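Superkiller protein 7 (Saccharomyces cerevisiae, PDB 4ZKE) binds GTP through a translational-GTPase-like domain and, as a Ski protein, probably helps link the Ski complex to the exosome in cytoplasmic RNA decay. Local coordinates at residues E276-G281 with I304-I309; T398-A403 with V471-Y476. One frame throughout, in Å; residues are numbered along the deposited sequence.

Interaction 1 (E276-G281 with I304-I309); sequences EEPFVG and INSGYI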
# COMPACT_ATOMS: atom_id res chain seq x y z
N GLU A 276 13.31 -8.51 -18.36
CA GLU A 276 13.39 -7.29 -19.15
C GLU A 276 13.48 -6.05 -18.26
O GLU A 276 14.07 -5.04 -18.65
CB GLU A 276 12.17 -7.17 -20.06
CG GLU A 276 12.22 -8.06 -21.29
CD GLU A 276 10.86 -8.21 -21.96
OE1 GLU A 276 9.83 -8.09 -21.26
OE2 GLU A 276 10.83 -8.44 -23.18
N GLU A 277 12.89 -6.14 -17.07
CA GLU A 277 12.78 -4.99 -16.19
C GLU A 277 14.13 -4.52 -15.63
O GLU A 277 14.99 -5.34 -15.32
CB GLU A 277 11.85 -5.33 -15.02
CG GLU A 277 10.39 -5.43 -15.41
CD GLU A 277 9.54 -6.06 -14.32
OE1 GLU A 277 8.30 -6.13 -14.51
OE2 GLU A 277 10.09 -6.48 -13.29
N PRO A 278 14.31 -3.19 -15.52
CA PRO A 278 15.46 -2.67 -14.78
C PRO A 278 15.23 -2.76 -13.28
O PRO A 278 14.07 -2.70 -12.86
CB PRO A 278 15.53 -1.21 -15.25
CG PRO A 278 14.11 -0.86 -15.52
CD PRO A 278 13.47 -2.11 -16.07
N PHE A 279 16.28 -2.89 -12.49
CA PHE A 279 16.09 -2.99 -11.05
C PHE A 279 15.74 -1.64 -10.43
O PHE A 279 16.46 -0.66 -10.60
CB PHE A 279 17.33 -3.54 -10.35
CG PHE A 279 17.25 -3.45 -8.85
CD1 PHE A 279 16.29 -4.16 -8.15
CD2 PHE A 279 18.12 -2.64 -8.14
CE1 PHE A 279 16.20 -4.08 -6.78
CE2 PHE A 279 18.03 -2.55 -6.75
CZ PHE A 279 17.07 -3.27 -6.08
N VAL A 280 14.62 -1.62 -9.72
CA VAL A 280 14.21 -0.46 -8.95
C VAL A 280 13.63 -0.94 -7.63
O VAL A 280 12.83 -1.87 -7.59
CB VAL A 280 13.16 0.38 -9.70
CG1 VAL A 280 12.78 1.62 -8.88
CG2 VAL A 280 13.70 0.80 -11.07
N GLY A 281 14.05 -0.29 -6.55
CA GLY A 281 13.58 -0.64 -5.22
C GLY A 281 13.29 0.60 -4.41
O GLY A 281 13.95 1.62 -4.58
N ILE A 304 10.96 -4.20 -3.65
CA ILE A 304 11.43 -4.26 -5.03
C ILE A 304 10.29 -3.88 -5.96
O ILE A 304 9.27 -4.57 -6.01
CB ILE A 304 11.96 -5.67 -5.37
CG1 ILE A 304 13.10 -6.03 -4.41
CG2 ILE A 304 12.45 -5.72 -6.82
CD1 ILE A 304 13.66 -7.43 -4.58
N ASN A 305 10.46 -2.77 -6.68
CA ASN A 305 9.43 -2.27 -7.59
C ASN A 305 9.48 -2.93 -8.96
O ASN A 305 8.45 -3.13 -9.60
CB ASN A 305 9.57 -0.75 -7.76
CG ASN A 305 9.43 -0.01 -6.45
OD1 ASN A 305 10.38 0.57 -5.94
ND2 ASN A 305 8.22 -0.01 -5.89
N SER A 306 10.69 -3.26 -9.41
CA SER A 306 10.86 -3.91 -10.70
C SER A 306 12.22 -4.60 -10.77
O SER A 306 13.09 -4.35 -9.94
CB SER A 306 10.74 -2.90 -11.84
OG SER A 306 11.87 -2.05 -11.88
N GLY A 307 12.37 -5.48 -11.75
CA GLY A 307 13.64 -6.15 -11.99
C GLY A 307 14.06 -7.08 -10.87
O GLY A 307 13.22 -7.65 -10.16
N TYR A 308 15.37 -7.23 -10.71
CA TYR A 308 15.92 -8.12 -9.69
C TYR A 308 17.25 -7.61 -9.16
O TYR A 308 17.95 -6.84 -9.82
CB TYR A 308 16.08 -9.54 -10.26
CG TYR A 308 17.01 -9.63 -11.45
CD1 TYR A 308 16.51 -9.56 -12.75
CD2 TYR A 308 18.38 -9.81 -11.28
CE1 TYR A 308 17.35 -9.65 -13.84
CE2 TYR A 308 19.22 -9.89 -12.37
CZ TYR A 308 18.70 -9.82 -13.65
OH TYR A 308 19.54 -9.91 -14.73
N ILE A 309 17.58 -8.06 -7.95
CA ILE A 309 18.84 -7.71 -7.30
C ILE A 309 19.42 -8.97 -6.67
O ILE A 309 18.70 -9.76 -6.06
CB ILE A 309 18.65 -6.61 -6.22
CG1 ILE A 309 19.96 -6.29 -5.49
CG2 ILE A 309 17.58 -7.01 -5.21
CD1 ILE A 309 20.98 -5.59 -6.34

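Interaction 2 (T398-A403 with V471-Y476); sequences TLKLLA and VIDSKY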
# COMPACT_ATOMS: atom_id res chain seq x y z
N THR A 398 21.09 2.50 -20.34
CA THR A 398 21.23 2.95 -18.96
C THR A 398 19.92 3.55 -18.46
O THR A 398 19.22 4.24 -19.20
CB THR A 398 22.36 3.99 -18.82
OG1 THR A 398 22.24 4.98 -19.84
CG2 THR A 398 23.72 3.31 -18.92
N LEU A 399 19.59 3.28 -17.20
CA LEU A 399 18.31 3.68 -16.64
C LEU A 399 18.22 5.19 -16.48
O LEU A 399 19.11 5.83 -15.92
CB LEU A 399 18.09 2.99 -15.29
CG LEU A 399 16.70 3.14 -14.67
CD1 LEU A 399 15.61 2.58 -15.59
CD2 LEU A 399 16.65 2.45 -13.32
N LYS A 400 17.12 5.76 -16.97
CA LYS A 400 16.88 7.20 -16.88
C LYS A 400 16.31 7.56 -15.51
O LYS A 400 15.24 7.08 -15.13
CB LYS A 400 15.91 7.64 -17.98
CG LYS A 400 16.46 8.70 -18.93
CD LYS A 400 16.55 10.07 -18.27
CE LYS A 400 16.09 11.17 -19.23
NZ LYS A 400 14.63 11.12 -19.49
N LEU A 401 17.04 8.39 -14.77
CA LEU A 401 16.61 8.84 -13.45
C LEU A 401 16.54 10.36 -13.41
O LEU A 401 17.48 11.04 -13.82
CB LEU A 401 17.57 8.32 -12.37
CG LEU A 401 17.30 8.76 -10.93
CD1 LEU A 401 15.89 8.42 -10.48
CD2 LEU A 401 18.32 8.14 -9.98
N LEU A 402 15.42 10.88 -12.92
CA LEU A 402 15.19 12.32 -12.87
C LEU A 402 15.05 12.81 -11.44
O LEU A 402 14.47 12.13 -10.59
CB LEU A 402 13.93 12.67 -13.66
CG LEU A 402 13.89 12.17 -15.11
CD1 LEU A 402 12.55 12.48 -15.75
CD2 LEU A 402 15.03 12.76 -15.92
N ALA A 403 15.59 14.00 -11.18
CA ALA A 403 15.44 14.67 -9.90
C ALA A 403 14.68 15.97 -10.12
O ALA A 403 15.26 16.95 -10.61
CB ALA A 403 16.79 14.92 -9.26
N VAL A 471 12.40 10.47 -9.83
CA VAL A 471 11.49 9.86 -10.79
C VAL A 471 12.26 9.02 -11.79
O VAL A 471 13.19 9.50 -12.43
CB VAL A 471 10.67 10.91 -11.55
CG1 VAL A 471 9.65 10.24 -12.46
CG2 VAL A 471 9.97 11.84 -10.57
N ILE A 472 11.85 7.76 -11.92
CA ILE A 472 12.46 6.85 -12.88
C ILE A 472 11.62 6.82 -14.14
O ILE A 472 10.45 6.43 -14.10
CB ILE A 472 12.62 5.44 -12.28
CG1 ILE A 472 13.73 5.47 -11.23
CG2 ILE A 472 12.93 4.41 -13.36
CD1 ILE A 472 13.77 4.25 -10.36
N ASP A 473 12.22 7.23 -15.25
CA ASP A 473 11.53 7.23 -16.54
C ASP A 473 11.76 5.90 -17.25
O ASP A 473 12.82 5.66 -17.82
CB ASP A 473 12.01 8.39 -17.41
CG ASP A 473 11.21 8.53 -18.69
OD1 ASP A 473 10.09 7.98 -18.76
OD2 ASP A 473 11.70 9.20 -19.63
N SER A 474 10.75 5.04 -17.18
CA SER A 474 10.82 3.71 -17.78
C SER A 474 9.42 3.18 -18.01
O SER A 474 8.50 3.49 -17.25
CB SER A 474 11.61 2.76 -16.88
OG SER A 474 11.57 1.43 -17.38
N LYS A 475 9.25 2.37 -19.05
CA LYS A 475 7.95 1.77 -19.34
C LYS A 475 7.52 0.81 -18.24
O LYS A 475 6.35 0.44 -18.17
CB LYS A 475 7.99 1.04 -20.69
CG LYS A 475 9.13 0.04 -20.84
CD LYS A 475 9.01 -0.77 -22.11
CE LYS A 475 10.37 -1.08 -22.71
NZ LYS A 475 10.27 -1.95 -23.92
N TYR A 476 8.46 0.44 -17.37
CA TYR A 476 8.19 -0.53 -16.31
C TYR A 476 7.85 0.13 -14.97
O TYR A 476 7.70 -0.55 -13.96
CB TYR A 476 9.38 -1.46 -16.14
CG TYR A 476 9.74 -2.22 -17.40
CD1 TYR A 476 9.01 -3.34 -17.79
CD2 TYR A 476 10.79 -1.82 -18.21
CE1 TYR A 476 9.32 -4.03 -18.94
CE2 TYR A 476 11.11 -2.50 -19.36
CZ TYR A 476 10.38 -3.61 -19.72
OH TYR A 476 10.69 -4.30 -20.87

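Interaction 1 (E276-G281 with I304-I309)
F279 lies against I309 at the tight end of this contact, where strand 280-288 enters the domain II barrel beside strand 295-306. I309 CB sits over one face of the ring, 3.8 Å from its centroid in a CH-pi contact, while I304 CG2 meets the ring edge at 4.1 Å from F279 CE1. F279 CG is anti to the backbone N (chi1 171°), which carries the ring to these two isoleucines. An alanine here is likely to open a gap between I309 and I304 and cost the CH-pi contact. Beside the ring the strands form a classic beta bulge: V280 O accepts from N305 N at 2.7 Å and from S306 N at 3.1 Å, and V280 N gives to S306 O.

The other end is less buried, partly open to solvent. There the extended E277 side chain brings OE2 to G307 N at 2.9 Å, a nearly straight bond (166°) received on the anti side of the carboxylate and somewhat out of its plane. The chemistry is thus split: buried apolar packing round the F279 ring, and toward the partly exposed end a carboxylate that takes the G307 amide.

Interaction 2 (T398-A403 with V471-Y476)
L402 and V471 carry the most regular part of this short antiparallel ribbon, made by strand 400-404 with strand 469-473, and the backbone bonds come first. L402 N gives to V471 O at 2.7 Å, and V471 N gives back to L402 O at 2.8 Å. D473 N also gives to K400 O, at 3.0 Å in a bent bond (148°).

Apolar contacts gather on the face that holds L401 and I472. With I472 CG1 beside the backbone N and CG2 anti to it (chi1 -72°), the two branches part and each takes its own leucine. CG1 meets L401 CD1 at 3.7 Å; CG2 meets L399 CD1 at 3.9 Å, the L399 and I472 side chains crossing at about a right angle. I381 and I383 of strand 381-384, which belongs to the domain II barrel, pack against this same set of side chains.

The charged pair lies on the face with L402 and V471. K400 and D473 run side by side in the same direction, and the lysine chain bends along its length to leave NZ 3.5 Å from D473 OD2, a long salt bridge; OD2 also has a weak hydrogen bond from Q499.

S474 OG accepts from Y476 N at 3.3 Å, an ST turn.

One face of the ribbon is therefore apolar and turned to the neighbouring barrel, while the other carries an exposed lysine whose long ion pair probably adds little beside the backbone bonds and the leucine-isoleucine packing.

Interaction 1 is the buried contact and joins the hairpin of strands 280-288 and 295-306, with the start of strand 308-310; interaction 2 is partly buried, a two-stranded ribbon in the Ski7 III range with the exposed K400 on one face. They share no strand, yet they touch. V280, on the bulge of interaction 1, packs on I472 and L399, so the apolar face of 471-476 with 398-403 rests on domain II. Beyond the ribbon, Y476 lies against E276, E277 and P278. The chemistry follows position: aromatic packing and a carboxylate-to-amide bond in interaction 1, aliphatic packing plus a long salt bridge in interaction 2, both threaded by antiparallel backbone bonds.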